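Local coordinates for protein galactan 1,3-beta-galactosidase (Phanerochaete chrysosporium, PDB 7BYS) that probably hydrolyses beta-1,3-galactan as a family 43 exo-acting galactosidase and carries a calcium-binding carbohydrate-binding module, at residues 73-84 with 96-105; 28-36 with 48-59. All coordinates share one frame; numbering follows the deposited sequence. Where two conformers were deposited one is given.

Contact 1 of 2, residues 73-84 with 96-105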
loop_
_atom_site.group_PDB
_atom_site.type_symbol
_atom_site.label_atom_id
_atom_site.label_comp_id
_atom_site.label_asym_id
_atom_site.label_seq_id
_atom_site.Cartn_x
_atom_site.Cartn_y
_atom_site.Cartn_z
ATOM N N MET A 73 1.068 11.872 24.713
ATOM C CA MET A 73 1.810 11.271 23.615
ATOM C C MET A 73 0.967 11.085 22.360
ATOM O O MET A 73 1.514 10.656 21.340
ATOM C CB MET A 73 2.387 9.925 24.050
ATOM C CG MET A 73 3.494 10.034 25.076
ATOM S SD MET A 73 5.010 9.262 24.489
ATOM C CE MET A 73 5.313 10.245 23.031
ATOM N N ILE A 74 -0.329 11.400 22.399
ATOM C CA ILE A 74 -1.137 11.457 21.184
ATOM C C ILE A 74 -1.549 12.890 20.871
ATOM O O ILE A 74 -2.639 13.136 20.347
ATOM C CB ILE A 74 -2.337 10.487 21.201
ATOM C CG1 ILE A 74 -3.349 10.832 22.303
ATOM C CG2 ILE A 74 -1.847 9.032 21.312
ATOM C CD1 ILE A 74 -4.730 10.268 22.014
ATOM N N SER A 75 -0.663 13.845 21.165
ATOM C CA SER A 75 -0.866 15.216 20.720
ATOM C C SER A 75 -0.571 15.348 19.222
ATOM O O SER A 75 -0.031 14.441 18.579
ATOM C CB SER A 75 0.073 16.155 21.476
ATOM O OG SER A 75 1.396 16.037 20.987
ATOM N N THR A 76 -0.928 16.511 18.658
ATOM C CA THR A 76 -0.646 16.769 17.246
ATOM C C THR A 76 0.829 17.003 16.966
ATOM O O THR A 76 1.188 17.237 15.806
ATOM C CB THR A 76 -1.445 17.967 16.727
ATOM O OG1 THR A 76 -1.163 19.120 17.533
ATOM C CG2 THR A 76 -2.914 17.679 16.766
ATOM N N SER A 77 1.682 16.963 17.983
ATOM C CA SER A 77 3.126 17.030 17.799
ATOM C C SER A 77 3.793 15.665 17.916
ATOM O O SER A 77 5.023 15.576 17.841
ATOM C CB SER A 77 3.743 18.000 18.811
ATOM O OG SER A 77 3.065 19.239 18.791
ATOM N N ASN A 78 3.013 14.599 18.083
ATOM C CA ASN A 78 3.544 13.254 18.244
ATOM C C ASN A 78 3.188 12.401 17.031
ATOM O O ASN A 78 2.474 12.839 16.125
ATOM C CB ASN A 78 3.007 12.625 19.526
ATOM C CG ASN A 78 3.696 13.156 20.759
ATOM O OD1 ASN A 78 3.142 13.971 21.491
ATOM N ND2 ASN A 78 4.911 12.694 20.995
ATOM N N VAL A 79 3.684 11.167 17.046
ATOM C CA VAL A 79 3.525 10.216 15.950
ATOM C C VAL A 79 2.547 9.124 16.374
ATOM O O VAL A 79 2.689 8.533 17.452
ATOM C CB VAL A 79 4.881 9.612 15.559
ATOM C CG1 VAL A 79 4.691 8.444 14.611
ATOM C CG2 VAL A 79 5.780 10.681 14.933
ATOM N N VAL A 80 1.547 8.869 15.533
ATOM C CA VAL A 80 0.626 7.747 15.705
ATOM C C VAL A 80 0.579 7.041 14.362
ATOM O O VAL A 80 0.093 7.617 13.380
ATOM C CB VAL A 80 -0.780 8.207 16.116
ATOM C CG1 VAL A 80 -1.765 7.042 16.020
ATOM C CG2 VAL A 80 -0.770 8.779 17.528
ATOM N N GLU A 81 1.101 5.808 14.304
ATOM C CA GLU A 81 1.273 5.130 13.028
ATOM C C GLU A 81 0.737 3.710 13.079
ATOM O O GLU A 81 0.720 3.067 14.133
ATOM C CB GLU A 81 2.746 5.101 12.585
ATOM C CG GLU A 81 3.221 6.471 12.063
ATOM C CD GLU A 81 4.702 6.531 11.745
ATOM O OE1 GLU A 81 5.416 5.536 11.958
ATOM O OE2 GLU A 81 5.162 7.596 11.282
ATOM N N ARG A 82 0.325 3.231 11.909
ATOM C CA ARG A 82 -0.032 1.838 11.684
ATOM C C ARG A 82 -1.057 1.293 12.692
ATOM O O ARG A 82 -0.820 0.283 13.340
ATOM C CB ARG A 82 1.207 0.955 11.621
ATOM C CG ARG A 82 2.116 1.326 10.444
ATOM C CD ARG A 82 3.401 0.501 10.396
ATOM N NE ARG A 82 4.256 0.942 9.288
ATOM C CZ ARG A 82 4.079 0.610 8.011
ATOM N NH1 ARG A 82 3.107 -0.214 7.642
ATOM N NH2 ARG A 82 4.914 1.089 7.097
ATOM N N PRO A 83 -2.211 1.955 12.829
ATOM C CA PRO A 83 -3.232 1.447 13.749
ATOM C C PRO A 83 -3.725 0.071 13.318
ATOM O O PRO A 83 -3.756 -0.263 12.134
ATOM C CB PRO A 83 -4.351 2.485 13.631
ATOM C CG PRO A 83 -4.218 2.991 12.205
ATOM C CD PRO A 83 -2.728 3.046 11.977
ATOM N N LYS A 84 -4.114 -0.729 14.306
ATOM C CA LYS A 84 -4.642 -2.074 14.097
ATOM C C LYS A 84 -5.726 -2.258 15.149
ATOM O O LYS A 84 -5.575 -1.771 16.270
ATOM C CB LYS A 84 -3.533 -3.137 14.317
ATOM C CG LYS A 84 -2.279 -2.961 13.443
ATOM C CD LYS A 84 -2.520 -3.339 11.989
ATOM C CE LYS A 84 -1.371 -2.834 11.117
ATOM N NZ LYS A 84 -1.608 -1.434 10.590
ATOM N N MET A 96 -7.597 -1.104 19.937
ATOM C CA MET A 96 -6.704 -0.543 18.936
ATOM C C MET A 96 -5.288 -0.484 19.490
ATOM O O MET A 96 -5.076 0.001 20.607
ATOM C CB MET A 96 -7.157 0.866 18.548
ATOM C CG MET A 96 -6.262 1.533 17.510
ATOM S SD MET A 96 -6.704 3.278 17.277
ATOM C CE MET A 96 -8.371 3.142 16.613
ATOM N N TRP A 97 -4.320 -0.966 18.711
ATOM C CA TRP A 97 -2.905 -0.753 18.994
ATOM C C TRP A 97 -2.296 0.097 17.884
ATOM O O TRP A 97 -2.770 0.096 16.739
ATOM C CB TRP A 97 -2.133 -2.083 19.076
ATOM C CG TRP A 97 -2.429 -2.879 20.308
ATOM C CD1 TRP A 97 -3.650 -3.324 20.715
ATOM C CD2 TRP A 97 -1.483 -3.328 21.286
ATOM N NE1 TRP A 97 -3.528 -4.011 21.904
ATOM C CE2 TRP A 97 -2.206 -4.038 22.267
ATOM C CE3 TRP A 97 -0.097 -3.186 21.438
ATOM C CZ2 TRP A 97 -1.587 -4.605 23.392
ATOM C CZ3 TRP A 97 0.519 -3.756 22.553
ATOM C CH2 TRP A 97 -0.227 -4.459 23.510
ATOM N N PHE A 98 -1.256 0.849 18.230
ATOM C CA PHE A 98 -0.574 1.662 17.234
ATOM C C PHE A 98 0.857 1.914 17.677
ATOM O O PHE A 98 1.199 1.771 18.852
ATOM C CB PHE A 98 -1.319 2.978 16.956
ATOM C CG PHE A 98 -1.620 3.802 18.190
ATOM C CD1 PHE A 98 -2.808 3.626 18.887
ATOM C CD2 PHE A 98 -0.727 4.767 18.625
ATOM C CE1 PHE A 98 -3.105 4.406 20.002
ATOM C CE2 PHE A 98 -1.019 5.550 19.747
ATOM C CZ PHE A 98 -2.202 5.362 20.435
ATOM N N HIS A 99 1.694 2.297 16.716
ATOM C CA HIS A 99 3.041 2.758 17.014
ATOM C C HIS A 99 2.925 4.184 17.541
ATOM O O HIS A 99 2.384 5.062 16.855
ATOM C CB HIS A 99 3.879 2.704 15.736
ATOM C CG HIS A 99 5.240 3.328 15.848
ATOM N ND1 HIS A 99 6.014 3.572 14.734
ATOM C CD2 HIS A 99 5.978 3.730 16.913
ATOM C CE1 HIS A 99 7.161 4.114 15.104
ATOM N NE2 HIS A 99 7.164 4.227 16.421
ATOM N N SER A 100 3.387 4.393 18.771
ATOM C CA SER A 100 3.327 5.684 19.440
ATOM C C SER A 100 4.754 6.211 19.559
ATOM O O SER A 100 5.638 5.507 20.059
ATOM C CB SER A 100 2.683 5.492 20.813
ATOM O OG SER A 100 2.735 6.678 21.590
ATOM N N ASP A 101 4.997 7.423 19.066
ATOM C CA ASP A 101 6.374 7.897 19.073
ATOM C C ASP A 101 6.432 9.416 19.155
ATOM O O ASP A 101 5.415 10.115 19.050
ATOM C CB ASP A 101 7.159 7.380 17.855
ATOM C CG ASP A 101 8.528 6.828 18.233
ATOM O OD1 ASP A 101 9.243 7.509 19.010
ATOM O OD2 ASP A 101 8.883 5.713 17.782
ATOM N N SER A 102 7.650 9.904 19.384
ATOM C CA SER A 102 8.019 11.298 19.196
ATOM C C SER A 102 8.393 11.530 17.734
ATOM O O SER A 102 8.604 10.591 16.965
ATOM C CB SER A 102 9.189 11.657 20.115
ATOM O OG SER A 102 10.316 10.843 19.849
ATOM N N SER A 103 8.482 12.809 17.345
ATOM C CA SER A 103 8.741 13.129 15.947
ATOM C C SER A 103 10.114 12.649 15.483
ATOM O O SER A 103 10.315 12.464 14.281
ATOM C CB SER A 103 8.599 14.633 15.705
ATOM O OG SER A 103 9.490 15.357 16.537
ATOM N N ASN A 104 11.063 12.448 16.398
ATOM C CA ASN A 104 12.373 11.918 16.036
ATOM C C ASN A 104 12.455 10.397 16.144
ATOM O O ASN A 104 13.545 9.834 15.991
ATOM C CB ASN A 104 13.495 12.605 16.837
ATOM C CG ASN A 104 13.464 12.285 18.323
ATOM O OD1 ASN A 104 12.691 11.448 18.789
ATOM N ND2 ASN A 104 14.322 12.962 19.081
ATOM N N TYR A 105 11.330 9.726 16.417
ATOM C CA TYR A 105 11.257 8.268 16.535
ATOM C C TYR A 105 12.155 7.712 17.640
ATOM O O TYR A 105 12.557 6.543 17.603
ATOM C CB TYR A 105 11.501 7.574 15.191
ATOM C CG TYR A 105 10.412 7.876 14.200
ATOM C CD1 TYR A 105 9.250 7.114 14.172
ATOM C CD2 TYR A 105 10.524 8.935 13.312
ATOM C CE1 TYR A 105 8.242 7.382 13.274
ATOM C CE2 TYR A 105 9.516 9.216 12.411
ATOM C CZ TYR A 105 8.374 8.434 12.396
ATOM O OH TYR A 105 7.369 8.717 11.500
HETATM O O HOH W 1 1.465 8.364 19.978
HETATM O O HOH W 2 7.408 14.715 19.178
HETATM O O HOH W 3 5.249 2.750 12.265
#
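Val79 and Glu81 pair through two-way backbone hydrogen bonds with Asp101 and His99 as strands 79-84 and 96-101 run antiparallel, their axes at 169°; a beta bulge between Glu81 and Lys84 shifts the register by one before Lys84 pairs with Trp97. Asp101 O takes two donors from opposite faces of its carbonyl plane, Val79 N at 2.8 Å and Asn78 ND2 at 3.3 Å, which ties the Asn78 side-chain amide to the backbone of Asp101. On the face of Glu81 and His99, the Glu81 chain stands side by side with His99, and its OE2 meets Tyr105 OH at the edge of the tyrosine ring in a very short bond of 2.5 Å. A water held by Glu81 OE1 also meets His99 ND1 in the ring plane. The other ring nitrogen, His99 NE2, donates to the anti lone pair of Asp101 OD2 at 2.6 Å, so the imidazole is gripped at both nitrogens. Phe98 CG lies between its backbone N and carbonyl carbon (chi1 53°), which sets the ring against Val80 CG1, 3.6 Å from Phe98 CD2, and Ile74 CG2, 3.8 Å from Phe98 CZ. Arg82 NH1 bonds to Asn243 O, and NE makes a long, weak ion pair with Asp137. This is a bulged beta hairpin of a family 43 beta-propeller blade, carrying Glu81 and Arg82, which bind galactose in another structure of this enzyme; no sugar is bound here.

Contact 2 of 2, residues 28-36 with 48-59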
loop_
_atom_site.group_PDB
_atom_site.type_symbol
_atom_site.label_atom_id
_atom_site.label_comp_id
_atom_site.label_asym_id
_atom_site.label_seq_id
_atom_site.Cartn_x
_atom_site.Cartn_y
_atom_site.Cartn_z
ATOM N N GLY A 28 -18.889 -9.082 11.404
ATOM C CA GLY A 28 -19.945 -9.621 10.566
ATOM C C GLY A 28 -19.537 -9.480 9.116
ATOM O O GLY A 28 -18.432 -9.867 8.724
ATOM N N SER A 29 -20.414 -8.887 8.311
ATOM C CA SER A 29 -20.150 -8.700 6.894
ATOM C C SER A 29 -19.603 -7.311 6.572
ATOM O O SER A 29 -19.436 -6.985 5.394
ATOM C CB SER A 29 -21.414 -8.977 6.079
ATOM O OG SER A 29 -22.456 -8.112 6.492
ATOM N N THR A 30 -19.330 -6.486 7.583
ATOM C CA THR A 30 -18.839 -5.130 7.371
ATOM C C THR A 30 -17.338 -5.073 7.619
ATOM O O THR A 30 -16.835 -5.626 8.598
ATOM C CB THR A 30 -19.543 -4.135 8.301
ATOM O OG1 THR A 30 -20.956 -4.188 8.072
ATOM C CG2 THR A 30 -19.067 -2.709 8.032
ATOM N N PHE A 31 -16.628 -4.406 6.719
ATOM C CA PHE A 31 -15.195 -4.207 6.853
ATOM C C PHE A 31 -14.916 -2.777 7.295
ATOM O O PHE A 31 -15.592 -1.837 6.857
ATOM C CB PHE A 31 -14.470 -4.516 5.539
ATOM C CG PHE A 31 -14.443 -5.985 5.208
ATOM C CD1 PHE A 31 -15.508 -6.572 4.550
ATOM C CD2 PHE A 31 -13.378 -6.784 5.603
ATOM C CE1 PHE A 31 -15.498 -7.928 4.257
ATOM C CE2 PHE A 31 -13.359 -8.145 5.310
ATOM C CZ PHE A 31 -14.418 -8.713 4.651
ATOM N N TYR A 32 -13.916 -2.630 8.164
ATOM C CA TYR A 32 -13.490 -1.359 8.735
ATOM C C TYR A 32 -12.031 -1.149 8.372
ATOM O O TYR A 32 -11.192 -2.015 8.636
ATOM C CB TYR A 32 -13.675 -1.347 10.264
ATOM C CG TYR A 32 -15.122 -1.437 10.663
ATOM C CD1 TYR A 32 -15.795 -2.660 10.647
ATOM C CD2 TYR A 32 -15.826 -0.300 11.024
ATOM C CE1 TYR A 32 -17.145 -2.736 10.984
ATOM C CE2 TYR A 32 -17.172 -0.375 11.364
ATOM C CZ TYR A 32 -17.816 -1.589 11.334
ATOM O OH TYR A 32 -19.153 -1.658 11.672
ATOM N N TRP A 33 -11.742 -0.018 7.748
ATOM C CA TRP A 33 -10.386 0.371 7.386
ATOM C C TRP A 33 -9.994 1.531 8.290
ATOM O O TRP A 33 -10.589 2.610 8.214
ATOM C CB TRP A 33 -10.369 0.745 5.902
ATOM C CG TRP A 33 -9.037 1.173 5.347
ATOM C CD1 TRP A 33 -7.845 1.284 6.013
ATOM C CD2 TRP A 33 -8.775 1.556 3.986
ATOM N NE1 TRP A 33 -6.863 1.717 5.143
ATOM C CE2 TRP A 33 -7.410 1.897 3.898
ATOM C CE3 TRP A 33 -9.575 1.664 2.837
ATOM C CZ2 TRP A 33 -6.819 2.315 2.700
ATOM C CZ3 TRP A 33 -8.992 2.083 1.655
ATOM C CH2 TRP A 33 -7.629 2.410 1.590
ATOM N N PHE A 34 -9.032 1.285 9.178
ATOM C CA PHE A 34 -8.445 2.303 10.030
ATOM C C PHE A 34 -7.103 2.714 9.454
ATOM O O PHE A 34 -6.374 1.887 8.911
ATOM C CB PHE A 34 -8.193 1.752 11.435
ATOM C CG PHE A 34 -9.422 1.247 12.115
ATOM C CD1 PHE A 34 -9.821 -0.069 11.972
ATOM C CD2 PHE A 34 -10.177 2.090 12.902
ATOM C CE1 PHE A 34 -10.969 -0.541 12.600
ATOM C CE2 PHE A 34 -11.330 1.622 13.527
ATOM C CZ PHE A 34 -11.725 0.315 13.374
ATOM N N GLY A 35 -6.760 3.986 9.596
ATOM C CA GLY A 35 -5.458 4.383 9.101
ATOM C C GLY A 35 -5.087 5.761 9.585
ATOM O O GLY A 35 -5.838 6.418 10.309
ATOM N N GLU A 36 -3.896 6.186 9.172
ATOM C CA GLU A 36 -3.395 7.519 9.496
ATOM C C GLU A 36 -4.011 8.551 8.556
ATOM O O GLU A 36 -3.923 8.421 7.332
ATOM C CB GLU A 36 -1.875 7.544 9.334
ATOM C CG GLU A 36 -1.158 6.439 10.083
ATOM C CD GLU A 36 0.150 6.048 9.423
ATOM O OE1 GLU A 36 0.612 6.769 8.511
ATOM O OE2 GLU A 36 0.716 5.000 9.777
ATOM N N VAL A 48 -6.737 8.951 13.648
ATOM C CA VAL A 48 -6.948 7.619 13.088
ATOM C C VAL A 48 -8.343 7.650 12.475
ATOM O O VAL A 48 -9.333 7.827 13.191
ATOM C CB VAL A 48 -6.826 6.512 14.146
ATOM C CG1 VAL A 48 -7.183 5.150 13.526
ATOM C CG2 VAL A 48 -5.416 6.464 14.725
ATOM N N SER A 49 -8.418 7.509 11.155
ATOM C CA SER A 49 -9.670 7.498 10.429
ATOM C C SER A 49 -10.362 6.144 10.539
ATOM O O SER A 49 -9.771 5.140 10.959
ATOM C CB SER A 49 -9.414 7.812 8.960
ATOM O OG SER A 49 -8.465 6.884 8.443
ATOM N N CYS A 50 -11.637 6.127 10.154
ATOM C CA CYS A 50 -12.435 4.912 10.162
ATOM C C CYS A 50 -13.370 4.952 8.969
ATOM O O CYS A 50 -14.253 5.818 8.908
ATOM C CB CYS A 50 -13.256 4.817 11.456
ATOM S SG CYS A 50 -13.903 3.122 11.775
ATOM N N TYR A 51 -13.190 4.013 8.043
ATOM C CA TYR A 51 -14.035 3.876 6.865
ATOM C C TYR A 51 -14.675 2.498 6.875
ATOM O O TYR A 51 -14.045 1.521 7.278
ATOM C CB TYR A 51 -13.215 3.997 5.574
ATOM C CG TYR A 51 -12.526 5.319 5.357
ATOM C CD1 TYR A 51 -11.343 5.614 6.003
ATOM C CD2 TYR A 51 -13.057 6.261 4.477
ATOM C CE1 TYR A 51 -10.705 6.821 5.806
ATOM C CE2 TYR A 51 -12.422 7.478 4.265
ATOM C CZ TYR A 51 -11.248 7.755 4.930
ATOM O OH TYR A 51 -10.573 8.946 4.754
ATOM N N THR A 52 -15.912 2.415 6.401
ATOM C CA THR A 52 -16.622 1.146 6.365
ATOM C C THR A 52 -16.985 0.757 4.936
ATOM O O THR A 52 -17.174 1.613 4.064
ATOM C CB THR A 52 -17.885 1.189 7.226
ATOM O OG1 THR A 52 -18.813 2.105 6.643
ATOM C CG2 THR A 52 -17.569 1.627 8.648
ATOM N N SER A 53 -17.084 -0.551 4.694
ATOM C CA SER A 53 -17.493 -1.047 3.388
ATOM C C SER A 53 -17.974 -2.479 3.536
ATOM O O SER A 53 -17.557 -3.194 4.446
ATOM C CB SER A 53 -16.299 -1.020 2.426
ATOM O OG SER A 53 -16.591 -1.624 1.182
ATOM N N SER A 54 -18.848 -2.894 2.623
ATOM C CA SER A 54 -19.218 -4.296 2.510
ATOM C C SER A 54 -18.516 -5.009 1.365
ATOM O O SER A 54 -18.597 -6.242 1.283
ATOM C CB SER A 54 -20.729 -4.424 2.335
ATOM O OG SER A 54 -21.114 -3.910 1.074
ATOM N N ASP A 55 -17.819 -4.271 0.490
ATOM C CA ASP A 55 -17.237 -4.847 -0.714
ATOM C C ASP A 55 -15.747 -4.577 -0.888
ATOM O O ASP A 55 -15.175 -5.033 -1.883
ATOM C CB ASP A 55 -17.992 -4.391 -1.976
ATOM C CG ASP A 55 -18.006 -2.875 -2.157
ATOM O OD1 ASP A 55 -17.173 -2.170 -1.552
ATOM O OD2 ASP A 55 -18.863 -2.385 -2.926
ATOM N N LEU A 56 -15.108 -3.868 0.047
ATOM C CA LEU A 56 -13.685 -3.508 0.033
ATOM C C LEU A 56 -13.330 -2.430 -0.983
ATOM O O LEU A 56 -12.129 -2.151 -1.180
ATOM C CB LEU A 56 -12.753 -4.716 -0.139
ATOM C CG LEU A 56 -12.688 -5.706 1.019
ATOM C CD1 LEU A 56 -11.673 -6.784 0.693
ATOM C CD2 LEU A 56 -12.336 -4.999 2.337
ATOM N N VAL A 57 -14.311 -1.808 -1.647
ATOM C CA VAL A 57 -13.991 -0.844 -2.702
ATOM C C VAL A 57 -14.707 0.482 -2.485
ATOM O O VAL A 57 -14.140 1.556 -2.728
ATOM C CB VAL A 57 -14.283 -1.427 -4.096
ATOM C CG1 VAL A 57 -14.043 -0.383 -5.179
ATOM C CG2 VAL A 57 -13.415 -2.649 -4.336
ATOM N N ASN A 58 -15.948 0.421 -2.013
ATOM C CA ASN A 58 -16.751 1.615 -1.763
ATOM C C ASN A 58 -16.732 1.902 -0.265
ATOM O O ASN A 58 -17.441 1.256 0.512
ATOM C CB ASN A 58 -18.165 1.425 -2.295
ATOM C CG ASN A 58 -18.207 1.388 -3.807
ATOM O OD1 ASN A 58 -18.070 2.420 -4.467
ATOM N ND2 ASN A 58 -18.380 0.195 -4.368
ATOM N N TRP A 59 -15.939 2.895 0.132
ATOM C CA TRP A 59 -15.620 3.156 1.528
ATOM C C TRP A 59 -16.337 4.412 1.990
ATOM O O TRP A 59 -16.243 5.461 1.339
ATOM C CB TRP A 59 -14.107 3.319 1.711
ATOM C CG TRP A 59 -13.356 2.043 1.486
ATOM C CD1 TRP A 59 -12.661 1.672 0.370
ATOM C CD2 TRP A 59 -13.228 0.962 2.419
ATOM N NE1 TRP A 59 -12.112 0.422 0.548
ATOM C CE2 TRP A 59 -12.452 -0.044 1.793
ATOM C CE3 TRP A 59 -13.707 0.743 3.716
ATOM C CZ2 TRP A 59 -12.128 -1.246 2.435
ATOM C CZ3 TRP A 59 -13.390 -0.458 4.353
ATOM C CH2 TRP A 59 -12.609 -1.435 3.707
HETATM O O HOH W 4 -19.460 -8.102 3.135
#
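Phe31 with Ser53 and Trp33 with Tyr51 form hydrogen-bonded pairs between strands 30-36 and 48-53, which run antiparallel with axes at 156° and 4.6 Å apart at their closest. Trp33 and Trp59 make a T-shaped pair, planes 72° apart: with CG anti to the backbone N (chi1 -180°), the Trp33 indole brings its CE3 edge over the centre of one face of Trp59, Trp33 CE3 lying 3.5 Å from Trp59 CE2. Trp33 CB makes a CH-pi contact over the six-membered ring of Trp59, while Ser53 CB lies against the opposite face. Replacing Trp59 with alanine removes that face, which is likely to open a gap beside Trp33 CB and CE3 and Phe31 CB. Leu56 CD2 sits over the Phe31 ring, 3.7 Å from Phe31 CG. On the other side of the sheet, that of Tyr32, Phe34 and Thr52, Cys50 SG, disulfide-bonded to Cys119, approaches Phe34 CE2 obliquely at 3.5 Å and meets the edge of the Tyr32 ring; Thr52 CG2 lies 3.4 Å from Tyr32 CE2. Beyond the strand, Asp55 OD1 accepts from Val57 N and Asn58 N in an Asx motif. The arrangement is an antiparallel hairpin at the middle of a four-stranded beta-propeller blade.

Contacts 1 and 2 are hairpins of two successive four-stranded blades in the catalytic domain, both largely buried, with contact 2 closing along the chain before contact 1 opens. Contact 2 joins the two middle strands of its sheet, whereas contact 1 joins the edge strand 79-88, which carries the galactose-site residues, to its neighbour. Their chemistry differs accordingly: contact 2 is mostly aromatic and sulfur packing, while contact 1 combines an apolar face with a polar group beside the galactose-binding residues. The blades meet where Glu36 OE2 of 28-36 lies 2.8 Å from Arg82 N of 73-84, a probable hydrogen bond, and Pro83 packs on Gly35. Exposed residues of both lie in loops beyond the strands.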